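Local coordinates for citryl-spermidine/3,4-dihydroxybenzoyl-citryl-spermidine:spermidine ligase (Bacillus anthracis, PDB 3TO3), which catalyses the ATP-dependent condensation of spermidine with citryl-spermidine intermediates in the biosynthesis of the siderophore petrobactin, and works as a homodimer, at residues Ile244-Trp249 with Gly364-Ile369; Leu436-Gln441 with Gln505-Asp510; Leu512-Val517 with Pro565-Glu570. All blocks are in the same frame, centred on the assembly; numbering follows the deposited sequence. Where two conformers were deposited one is given.

Interaction 1 (Ile244-Trp249 with Gly364-Ile369); sequences IPVHPW and GSLGCI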
loop_
_atom_site.group_PDB
_atom_site.type_symbol
_atom_site.label_atom_id
_atom_site.label_comp_id
_atom_site.label_asym_id
_atom_site.label_seq_id
_atom_site.Cartn_x
_atom_site.Cartn_y
_atom_site.Cartn_z
ATOM N N ILE B 244 22.202 -13.930 -4.623
ATOM C CA ILE B 244 20.787 -14.162 -4.891
ATOM C C ILE B 244 20.301 -13.239 -5.997
ATOM O O ILE B 244 20.544 -12.031 -5.971
ATOM C CB ILE B 244 19.992 -13.799 -3.623
ATOM C CG1 ILE B 244 20.707 -14.331 -2.366
ATOM C CG2 ILE B 244 18.550 -14.240 -3.732
ATOM C CD1 ILE B 244 19.863 -14.232 -1.125
ATOM N N PRO B 245 19.566 -13.802 -6.959
ATOM C CA PRO B 245 18.922 -12.996 -7.999
ATOM C C PRO B 245 17.609 -12.367 -7.454
ATOM O O PRO B 245 16.902 -13.034 -6.708
ATOM C CB PRO B 245 18.702 -13.999 -9.125
ATOM C CG PRO B 245 18.574 -15.315 -8.434
ATOM C CD PRO B 245 19.319 -15.243 -7.121
ATOM N N VAL B 246 17.291 -11.133 -7.845
ATOM C CA VAL B 246 16.148 -10.422 -7.310
ATOM C C VAL B 246 15.341 -9.864 -8.471
ATOM O O VAL B 246 15.905 -9.356 -9.444
ATOM C CB VAL B 246 16.616 -9.251 -6.426
ATOM C CG1 VAL B 246 15.440 -8.544 -5.790
ATOM C CG2 VAL B 246 17.593 -9.744 -5.368
ATOM N N HIS B 247 14.018 -9.976 -8.391
ATOM C CA HIS B 247 13.167 -9.355 -9.399
ATOM C C HIS B 247 13.442 -7.859 -9.379
ATOM O O HIS B 247 13.484 -7.274 -8.328
ATOM C CB HIS B 247 11.717 -9.621 -9.055
ATOM C CG HIS B 247 10.761 -9.266 -10.140
ATOM N ND1 HIS B 247 10.614 -7.978 -10.610
ATOM C CD2 HIS B 247 9.894 -10.032 -10.846
ATOM C CE1 HIS B 247 9.707 -7.972 -11.572
ATOM N NE2 HIS B 247 9.256 -9.204 -11.735
ATOM N N PRO B 248 13.622 -7.233 -10.541
ATOM C CA PRO B 248 13.924 -5.796 -10.500
ATOM C C PRO B 248 12.798 -4.959 -9.888
ATOM O O PRO B 248 13.130 -3.915 -9.330
ATOM C CB PRO B 248 14.148 -5.420 -11.980
ATOM C CG PRO B 248 13.409 -6.477 -12.769
ATOM C CD PRO B 248 13.402 -7.736 -11.912
ATOM N N TRP B 249 11.533 -5.388 -9.951
ATOM C CA TRP B 249 10.464 -4.618 -9.250
ATOM C C TRP B 249 10.649 -4.755 -7.753
ATOM O O TRP B 249 10.464 -3.797 -6.998
ATOM C CB TRP B 249 9.021 -5.059 -9.586
ATOM C CG TRP B 249 7.951 -4.185 -8.968
ATOM C CD1 TRP B 249 7.316 -3.130 -9.563
ATOM C CD2 TRP B 249 7.401 -4.279 -7.636
ATOM N NE1 TRP B 249 6.410 -2.578 -8.701
ATOM C CE2 TRP B 249 6.441 -3.254 -7.511
ATOM C CE3 TRP B 249 7.612 -5.148 -6.549
ATOM C CZ2 TRP B 249 5.701 -3.046 -6.335
ATOM C CZ3 TRP B 249 6.866 -4.957 -5.376
ATOM C CH2 TRP B 249 5.929 -3.906 -5.282
ATOM N N GLY B 364 9.957 -13.370 4.098
ATOM C CA GLY B 364 9.815 -13.977 2.781
ATOM C C GLY B 364 10.172 -13.150 1.566
ATOM O O GLY B 364 9.965 -13.561 0.414
ATOM N N SER B 365 10.726 -11.978 1.826
ATOM C CA SER B 365 10.891 -10.964 0.796
ATOM C C SER B 365 12.115 -11.085 -0.082
ATOM O O SER B 365 12.201 -10.398 -1.086
ATOM C CB SER B 365 10.880 -9.576 1.445
ATOM O OG SER B 365 9.545 -9.255 1.805
ATOM N N LEU B 366 13.117 -11.853 0.333
ATOM C CA LEU B 366 14.258 -12.048 -0.537
ATOM C C LEU B 366 14.649 -13.526 -0.622
ATOM O O LEU B 366 15.444 -14.010 0.166
ATOM C CB LEU B 366 15.380 -11.244 0.109
ATOM C CG LEU B 366 16.608 -10.878 -0.675
ATOM C CD1 LEU B 366 16.195 -10.316 -1.976
ATOM C CD2 LEU B 366 17.288 -9.849 0.176
ATOM N N GLY B 367 14.306 -14.174 -1.707
ATOM C CA GLY B 367 14.456 -15.600 -1.745
ATOM C C GLY B 367 14.412 -16.008 -3.179
ATOM O O GLY B 367 13.825 -15.314 -3.990
ATOM N N CYS B 368 15.008 -17.150 -3.487
ATOM C CA CYS B 368 15.026 -17.649 -4.836
ATOM C C CYS B 368 14.973 -19.165 -4.878
ATOM O O CYS B 368 15.681 -19.831 -4.132
ATOM C CB CYS B 368 16.292 -17.140 -5.538
ATOM S SG CYS B 368 16.517 -17.781 -7.223
ATOM N N ILE B 369 14.182 -19.713 -5.797
ATOM C CA ILE B 369 14.230 -21.139 -6.107
ATOM C C ILE B 369 14.439 -21.337 -7.603
ATOM O O ILE B 369 13.745 -20.730 -8.411
ATOM C CB ILE B 369 12.936 -21.857 -5.726
ATOM C CG1 ILE B 369 12.741 -21.865 -4.220
ATOM C CG2 ILE B 369 12.942 -23.292 -6.281
ATOM C CD1 ILE B 369 11.273 -22.010 -3.779
HETATM O O HOH W 1 14.951 -12.809 -4.664
#

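Interaction 2 (Leu436-Gln441 with Gln505-Asp510); sequences LESHGQ and QEMVLD. With ATP (adenosine-5'-triphosphate), chain E.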
loop_
_atom_site.group_PDB
_atom_site.type_symbol
_atom_site.label_atom_id
_atom_site.label_comp_id
_atom_site.label_asym_id
_atom_site.label_seq_id
_atom_site.Cartn_x
_atom_site.Cartn_y
_atom_site.Cartn_z
ATOM N N LEU B 436 0.209 -34.122 -4.644
ATOM C CA LEU B 436 0.764 -32.903 -5.187
ATOM C C LEU B 436 -0.415 -31.987 -5.337
ATOM O O LEU B 436 -1.535 -32.459 -5.553
ATOM C CB LEU B 436 1.405 -33.181 -6.544
ATOM C CG LEU B 436 2.498 -34.254 -6.412
ATOM C CD1 LEU B 436 3.078 -34.628 -7.752
ATOM C CD2 LEU B 436 3.580 -33.757 -5.465
ATOM N N GLU B 437 -0.175 -30.685 -5.243
ATOM C CA GLU B 437 -1.255 -29.756 -5.443
ATOM C C GLU B 437 -1.449 -29.749 -6.960
ATOM O O GLU B 437 -0.593 -29.375 -7.748
ATOM C CB GLU B 437 -0.836 -28.384 -4.966
ATOM C CG GLU B 437 -1.963 -27.489 -4.517
ATOM C CD GLU B 437 -1.490 -26.048 -4.295
ATOM O OE1 GLU B 437 -2.346 -25.185 -4.003
ATOM O OE2 GLU B 437 -0.267 -25.781 -4.422
ATOM N N SER B 438 -2.626 -30.208 -7.313
ATOM C CA SER B 438 -3.072 -30.595 -8.641
ATOM C C SER B 438 -3.889 -29.554 -9.407
ATOM O O SER B 438 -4.660 -29.920 -10.291
ATOM C CB SER B 438 -3.658 -32.009 -8.674
ATOM O OG SER B 438 -4.319 -32.328 -7.453
ATOM N N HIS B 439 -3.840 -28.297 -8.984
ATOM C CA HIS B 439 -4.634 -27.284 -9.673
ATOM C C HIS B 439 -4.075 -27.084 -11.095
ATOM O O HIS B 439 -3.070 -27.696 -11.484
ATOM C CB HIS B 439 -4.605 -25.948 -8.925
ATOM C CG HIS B 439 -5.146 -25.994 -7.520
ATOM N ND1 HIS B 439 -4.377 -25.678 -6.420
ATOM C CD2 HIS B 439 -6.390 -26.248 -7.042
ATOM C CE1 HIS B 439 -5.113 -25.759 -5.323
ATOM N NE2 HIS B 439 -6.341 -26.094 -5.671
ATOM N N GLY B 440 -4.721 -26.223 -11.873
ATOM C CA GLY B 440 -4.369 -26.067 -13.273
ATOM C C GLY B 440 -2.991 -25.507 -13.586
ATOM O O GLY B 440 -2.394 -25.859 -14.611
ATOM N N GLN B 441 -2.481 -24.647 -12.712
ATOM C CA GLN B 441 -1.238 -23.946 -12.986
ATOM C C GLN B 441 -0.011 -24.775 -12.577
ATOM O O GLN B 441 1.126 -24.394 -12.864
ATOM C CB GLN B 441 -1.244 -22.578 -12.287
ATOM C CG GLN B 441 -0.578 -21.450 -13.097
ATOM C CD GLN B 441 0.863 -21.150 -12.650
ATOM O OE1 GLN B 441 1.242 -21.439 -11.509
ATOM N NE2 GLN B 441 1.666 -20.569 -13.551
ATOM N N GLN B 505 -8.182 -37.650 -0.225
ATOM C CA GLN B 505 -9.413 -37.567 -0.973
ATOM C C GLN B 505 -9.687 -36.110 -1.340
ATOM O O GLN B 505 -9.998 -35.800 -2.478
ATOM C CB GLN B 505 -10.549 -38.142 -0.158
ATOM C CG GLN B 505 -11.911 -37.957 -0.750
ATOM C CD GLN B 505 -12.921 -37.822 0.355
ATOM O OE1 GLN B 505 -12.736 -37.016 1.262
ATOM N NE2 GLN B 505 -13.962 -38.642 0.324
ATOM N N GLU B 506 -9.551 -35.199 -0.393
ATOM C CA GLU B 506 -9.840 -33.817 -0.735
ATOM C C GLU B 506 -8.914 -33.234 -1.809
ATOM O O GLU B 506 -9.372 -32.475 -2.656
ATOM C CB GLU B 506 -9.899 -32.950 0.506
ATOM C CG GLU B 506 -11.041 -33.341 1.434
ATOM C CD GLU B 506 -10.787 -32.911 2.885
ATOM O OE1 GLU B 506 -9.688 -32.365 3.181
ATOM O OE2 GLU B 506 -11.687 -33.122 3.726
HETATM N N MSE B 507 -7.632 -33.594 -1.816
HETATM C CA MSE B 507 -6.739 -33.067 -2.846
HETATM C C MSE B 507 -7.147 -33.545 -4.244
HETATM O O MSE B 507 -7.003 -32.823 -5.242
HETATM C CB MSE B 507 -5.278 -33.418 -2.579
HETATM C CG MSE B 507 -4.285 -32.643 -3.466
HETATM SE SE MSE B 507 -4.105 -30.754 -2.928
HETATM C CE MSE B 507 -2.799 -31.004 -1.474
ATOM N N VAL B 508 -7.653 -34.766 -4.327
ATOM C CA VAL B 508 -8.148 -35.245 -5.599
ATOM C C VAL B 508 -9.495 -34.581 -6.048
ATOM O O VAL B 508 -9.609 -34.049 -7.169
ATOM C CB VAL B 508 -8.222 -36.783 -5.627
ATOM C CG1 VAL B 508 -8.933 -37.249 -6.887
ATOM C CG2 VAL B 508 -6.782 -37.402 -5.536
ATOM N N LEU B 509 -10.500 -34.620 -5.175
ATOM C CA LEU B 509 -11.825 -34.144 -5.522
ATOM C C LEU B 509 -11.795 -32.635 -5.713
ATOM O O LEU B 509 -12.290 -32.126 -6.721
ATOM C CB LEU B 509 -12.873 -34.525 -4.460
ATOM C CG LEU B 509 -13.063 -36.033 -4.315
ATOM C CD1 LEU B 509 -14.219 -36.304 -3.337
ATOM C CD2 LEU B 509 -13.292 -36.716 -5.673
ATOM N N ASP B 510 -11.215 -31.947 -4.735
ATOM C CA ASP B 510 -11.208 -30.493 -4.656
ATOM C C ASP B 510 -10.177 -29.831 -5.565
ATOM O O ASP B 510 -10.478 -28.913 -6.296
ATOM C CB ASP B 510 -10.936 -30.086 -3.204
ATOM C CG ASP B 510 -11.633 -28.807 -2.801
ATOM O OD1 ASP B 510 -12.752 -28.570 -3.270
ATOM O OD2 ASP B 510 -11.072 -28.045 -1.986
HETATM P PB ATP E . 3.410 -19.747 -8.290
HETATM O O1B ATP E . 4.290 -18.524 -8.336
HETATM O O2B ATP E . 3.414 -20.320 -6.897
HETATM O O3B ATP E . 3.920 -20.802 -9.339
HETATM P PA ATP E . 1.087 -18.391 -7.894
HETATM O O1A ATP E . 2.006 -17.427 -7.170
HETATM O O2A ATP E . 0.174 -19.157 -6.944
HETATM O O3A ATP E . 1.940 -19.408 -8.703
HETATM O "O5'" ATP E . 0.220 -17.542 -8.891
HETATM C "C5'" ATP E . -0.234 -18.083 -10.074
HETATM C "C4'" ATP E . -1.308 -17.407 -10.718
HETATM O "O4'" ATP E . -1.974 -18.318 -11.656
HETATM C "C3'" ATP E . -2.338 -17.006 -9.734
HETATM O "O3'" ATP E . -2.508 -15.641 -9.759
HETATM C "C2'" ATP E . -3.564 -17.703 -10.162
HETATM O "O2'" ATP E . -4.667 -16.926 -9.953
HETATM C "C1'" ATP E . -3.312 -17.922 -11.614
HETATM N N9 ATP E . -4.182 -18.866 -12.263
HETATM C C8 ATP E . -4.850 -18.613 -13.402
HETATM N N7 ATP E . -5.555 -19.708 -13.717
HETATM C C5 ATP E . -5.335 -20.666 -12.789
HETATM C C6 ATP E . -5.802 -21.979 -12.632
HETATM N N6 ATP E . -6.715 -22.525 -13.598
HETATM N N1 ATP E . -5.385 -22.704 -11.568
HETATM C C2 ATP E . -4.530 -22.172 -10.670
HETATM N N3 ATP E . -4.064 -20.908 -10.793
HETATM C C4 ATP E . -4.447 -20.131 -11.840
#

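Interaction 3 (Leu512-Val517 with Pro565-Glu570); sequences LFLFNV and PTFYAE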
loop_
_atom_site.group_PDB
_atom_site.type_symbol
_atom_site.label_atom_id
_atom_site.label_comp_id
_atom_site.label_asym_id
_atom_site.label_seq_id
_atom_site.Cartn_x
_atom_site.Cartn_y
_atom_site.Cartn_z
ATOM N N LEU B 512 -7.626 -31.324 -7.961
ATOM C CA LEU B 512 -7.592 -31.869 -9.318
ATOM C C LEU B 512 -8.896 -31.671 -10.111
ATOM O O LEU B 512 -8.851 -31.261 -11.274
ATOM C CB LEU B 512 -7.213 -33.354 -9.301
ATOM C CG LEU B 512 -7.010 -34.013 -10.671
ATOM C CD1 LEU B 512 -5.840 -33.385 -11.493
ATOM C CD2 LEU B 512 -6.802 -35.526 -10.487
ATOM N N PHE B 513 -10.037 -31.963 -9.486
ATOM C CA PHE B 513 -11.316 -32.072 -10.203
ATOM C C PHE B 513 -12.149 -30.812 -10.115
ATOM O O PHE B 513 -12.271 -30.107 -11.087
ATOM C CB PHE B 513 -12.121 -33.292 -9.742
ATOM C CG PHE B 513 -11.583 -34.599 -10.274
ATOM C CD1 PHE B 513 -10.999 -34.660 -11.523
ATOM C CD2 PHE B 513 -11.637 -35.748 -9.521
ATOM C CE1 PHE B 513 -10.498 -35.844 -12.027
ATOM C CE2 PHE B 513 -11.128 -36.925 -10.006
ATOM C CZ PHE B 513 -10.553 -36.979 -11.266
ATOM N N LEU B 514 -12.673 -30.518 -8.934
ATOM C CA LEU B 514 -13.543 -29.381 -8.738
ATOM C C LEU B 514 -12.964 -28.062 -9.284
ATOM O O LEU B 514 -13.621 -27.398 -10.059
ATOM C CB LEU B 514 -13.947 -29.271 -7.255
ATOM C CG LEU B 514 -15.073 -28.295 -6.883
ATOM C CD1 LEU B 514 -15.636 -28.584 -5.487
ATOM C CD2 LEU B 514 -14.567 -26.876 -6.933
ATOM N N PHE B 515 -11.752 -27.677 -8.900
ATOM C CA PHE B 515 -11.207 -26.374 -9.344
ATOM C C PHE B 515 -10.404 -26.413 -10.638
ATOM O O PHE B 515 -9.933 -25.382 -11.089
ATOM C CB PHE B 515 -10.324 -25.704 -8.266
ATOM C CG PHE B 515 -11.083 -25.273 -7.053
ATOM C CD1 PHE B 515 -12.102 -24.332 -7.154
ATOM C CD2 PHE B 515 -10.791 -25.825 -5.795
ATOM C CE1 PHE B 515 -12.827 -23.947 -6.022
ATOM C CE2 PHE B 515 -11.504 -25.440 -4.651
ATOM C CZ PHE B 515 -12.523 -24.505 -4.762
ATOM N N ASN B 516 -10.191 -27.595 -11.200
ATOM C CA ASN B 516 -9.355 -27.669 -12.373
ATOM C C ASN B 516 -9.979 -28.466 -13.545
ATOM O O ASN B 516 -10.515 -27.868 -14.466
ATOM C CB ASN B 516 -8.029 -28.249 -11.905
ATOM C CG ASN B 516 -7.073 -28.497 -13.007
ATOM O OD1 ASN B 516 -7.163 -27.893 -14.066
ATOM N ND2 ASN B 516 -6.117 -29.394 -12.762
ATOM N N VAL B 517 -10.022 -29.792 -13.442
ATOM C CA VAL B 517 -10.439 -30.647 -14.555
ATOM C C VAL B 517 -11.915 -30.435 -14.847
ATOM O O VAL B 517 -12.363 -30.632 -15.959
ATOM C CB VAL B 517 -10.124 -32.156 -14.280
ATOM C CG1 VAL B 517 -10.906 -33.051 -15.166
ATOM C CG2 VAL B 517 -8.640 -32.457 -14.438
ATOM N N PRO B 565 -20.519 -39.849 -2.031
ATOM C CA PRO B 565 -21.653 -39.064 -2.538
ATOM C C PRO B 565 -21.430 -37.568 -2.381
ATOM O O PRO B 565 -21.696 -36.808 -3.309
ATOM C CB PRO B 565 -22.815 -39.510 -1.651
ATOM C CG PRO B 565 -22.428 -40.916 -1.209
ATOM C CD PRO B 565 -20.926 -40.859 -1.042
ATOM N N THR B 566 -20.944 -37.161 -1.215
ATOM C CA THR B 566 -20.715 -35.756 -0.934
ATOM C C THR B 566 -19.368 -35.621 -0.238
ATOM O O THR B 566 -18.883 -36.576 0.370
ATOM C CB THR B 566 -21.818 -35.166 -0.023
ATOM O OG1 THR B 566 -21.727 -35.765 1.257
ATOM C CG2 THR B 566 -23.233 -35.456 -0.568
ATOM N N PHE B 567 -18.742 -34.453 -0.366
ATOM C CA PHE B 567 -17.555 -34.160 0.418
ATOM C C PHE B 567 -17.446 -32.664 0.663
ATOM O O PHE B 567 -18.237 -31.885 0.128
ATOM C CB PHE B 567 -16.298 -34.645 -0.286
ATOM C CG PHE B 567 -15.852 -33.742 -1.385
ATOM C CD1 PHE B 567 -14.820 -32.845 -1.184
ATOM C CD2 PHE B 567 -16.476 -33.779 -2.614
ATOM C CE1 PHE B 567 -14.413 -31.994 -2.203
ATOM C CE2 PHE B 567 -16.075 -32.944 -3.636
ATOM C CZ PHE B 567 -15.041 -32.046 -3.423
ATOM N N TYR B 568 -16.433 -32.285 1.442
ATOM C CA TYR B 568 -16.255 -30.912 1.907
ATOM C C TYR B 568 -15.191 -30.208 1.093
ATOM O O TYR B 568 -14.026 -30.539 1.171
ATOM C CB TYR B 568 -15.898 -30.879 3.404
ATOM C CG TYR B 568 -17.104 -31.023 4.312
ATOM C CD1 TYR B 568 -18.332 -30.496 3.937
ATOM C CD2 TYR B 568 -17.029 -31.696 5.535
ATOM C CE1 TYR B 568 -19.462 -30.618 4.746
ATOM C CE2 TYR B 568 -18.164 -31.821 6.365
ATOM C CZ TYR B 568 -19.384 -31.279 5.950
ATOM O OH TYR B 568 -20.532 -31.377 6.722
ATOM N N ALA B 569 -15.632 -29.244 0.297
ATOM C CA ALA B 569 -14.774 -28.371 -0.497
ATOM C C ALA B 569 -14.459 -27.026 0.215
ATOM O O ALA B 569 -15.299 -26.456 0.895
ATOM C CB ALA B 569 -15.445 -28.095 -1.798
ATOM N N GLU B 570 -13.246 -26.534 0.022
ATOM C CA GLU B 570 -12.808 -25.251 0.532
ATOM C C GLU B 570 -13.741 -24.150 0.102
ATOM O O GLU B 570 -14.115 -24.096 -1.050
ATOM C CB GLU B 570 -11.430 -24.920 -0.041
ATOM C CG GLU B 570 -10.287 -25.719 0.540
ATOM C CD GLU B 570 -10.091 -25.471 2.025
ATOM O OE1 GLU B 570 -10.166 -24.292 2.449
ATOM O OE2 GLU B 570 -9.865 -26.456 2.774
#

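Interaction 1 (Ile244-Trp249 with Gly364-Ile369)
Pro-245 and Cys-368 make the tightest side-chain contact here: the sulfur SG of Cys-368 lies 3.4 Å from CG of Pro-245, with CD of the same ring a little farther off. The thiol reaches the proline because SG stands anti to the backbone N of its own residue (chi1 176°), which carries it out toward strand 241-246. CB of Cys-368 touches the proline too, and also meets the methyl CG2 of Ile-244 at 4.1 Å. A small, polarisable cysteine suits this place, where the rim of a proline ring and an isoleucine methyl both lie against it. Farther along, Val-246 and Leu-366 cross at a slant, CG2 of the valine 3.7 Å from CD1 of the leucine; the CB of Leu-366 points past the partner strand, and the bend of its chain at chi2 (48°) swings that methyl back.

Two different sheets meet in this way. Strand 241-246 is an outer strand of a three-stranded antiparallel sheet, whereas 367-371 belongs to the large mixed sheet, paired there with strands 297-306 and 345-355, and no direct hydrogen bond joins the two segments. A water between the two buried segments spans the gap instead, donating to O of Pro-245 and to O of Gly-367, each at 2.8 Å, and thereby satisfies two carbonyls in an otherwise apolar interface. Ile-194, in the neighbouring strand 192-197, touches both Val-246 and Leu-366 and extends the apolar layer.

Where strand 241-246 gives way to helix 248-258, His-247 occupies the N-cap position. Its ND1 accepts from N of Trp-249 at 2.8 Å, the donor lying 5° out of the imidazole plane, so the bond fixes the rotation of the ring, which also packs on Val-300 and Leu-302 of strand 297-306.

Interaction 2 (Leu436-Gln441 with Gln505-Asp510)
The irregular backbone of 436-441 passes alongside helix 502-528, nearest at Glu-437 and Met-507, whose CA atoms are 6.9 Å apart, and the helix there takes a wider pi-type turn over 507-510. Met-507, a selenomethionine in this crystal, carries the contact from the helix side. Its CG is anti to the backbone N (chi1 -168°), and further bends at chi2 and chi3 fold the chain over the loop backbone. CG thereby comes within 3.5 Å of O of Leu-436, while the selenium sits 3.9 Å from CA of Glu-437 and 4.2 Å from CG of that side chain. A long, flexible, apolar side chain suits this place, since it can follow the uneven surface of a loop with no regular structure.

Ser-438 points its CB at the helix. Its hydroxyl makes a weak hydrogen bond back to O of Leu-436, at 3.4 Å, and OG also lies 4.0 Å from CG of Met-507. The small serine fits close to the helix, and its weak bond at most steadies the local bend.

At its far end the loop enters the nucleotide site. Gly-440 passes beside the adenine, its N 3.6 Å from N1 of ATP; with no side chain, glycine lets the adenine come this close. Gln-441, one of the magnesium-site residues, lays CB near the purine and, bent at chi2, brings OE1 to 3.5 Å from O3B of the nucleotide.

Leu-436 and Ser-438 also rest on helix 410-432, through Leu-428 and Val-425, so that this end of the loop touches both helices. The loop leads from strand 434-435 into strand 443-448 of the large mixed sheet, while on the helix Leu-509 and Asp-510 turn to strand 566-570.

Interaction 3 (Leu512-Val517 with Pro565-Glu570)
Leu-514 has CG anti to the backbone N (chi1 -169°) and stays extended beyond it, and this straight chain carries CD1 from helix 502-528 to strand 566-570. Phe-567 answers from the strand with a chi1 of 78°, which sets its ring between its own backbone N and carbonyl carbon and directs CZ back to the helix.

CD1 of Leu-514 is the meeting point: it lies 3.7 Å from CB of Ala-569 and 4.1 Å from CZ of Phe-567. The leucine methyl approaches the phenylalanine ring obliquely, and the two side chains slant across one another. Ala-569 and Phe-567, two residues apart on the strand, both point their CB toward the helix; the small alanine admits the leucine tip close to the strand backbone, while the large ring reaches the same methyl from beside the alanine.

The other branch of Leu-514 packs within the helix, its CD2 resting over the centre of the Phe-515 ring, 3.4 Å above the plane. That ring turns its edge to the strand, with CZ 4.1 Å from O of Glu-570 and the oxygen near the ring plane, where the slightly positive rim of an aromatic ring is turned to a carbonyl. The carboxylate of Glu-570 leads elsewhere, to a salt bridge with Arg-575.

The helix makes a wider pi-type turn over 512-517, with Val-517 N bonded to Leu-512 O. Its short axis and that of the strand come within 10.3 Å at 41°. Strand 566-570 pairs with 585-589 in a two-stranded antiparallel sheet, and the helix lies between this pair of strands and helix 410-432, whose Ile-422 touches Leu-512, Phe-513 and Val-517.

In the fold
Interactions 2 and 3 form one continuous piece of structure on helix 502-528, their centres 8 Å apart. Asn-516 joins them directly: its ND2 is 2.9 Å from O of Ser-438 in a probable hydrogen bond, while its OD1 bonds to the hydroxyl of Tyr-391, an ATP-binding residue. Interaction 2 supplies Gly-440 and Gln-441 of the ATP pocket, the latter also a magnesium-site residue, and interaction 3 comes near the nucleotide through the side chain of Phe-515, about 7 Å from ATP. Interaction 1 lies apart, its centre 28 Å from that of interaction 2 and 34 Å from that of interaction 3, yet the Cys-368 side chain is about 7 Å from that of the ATP-binding Lys-299.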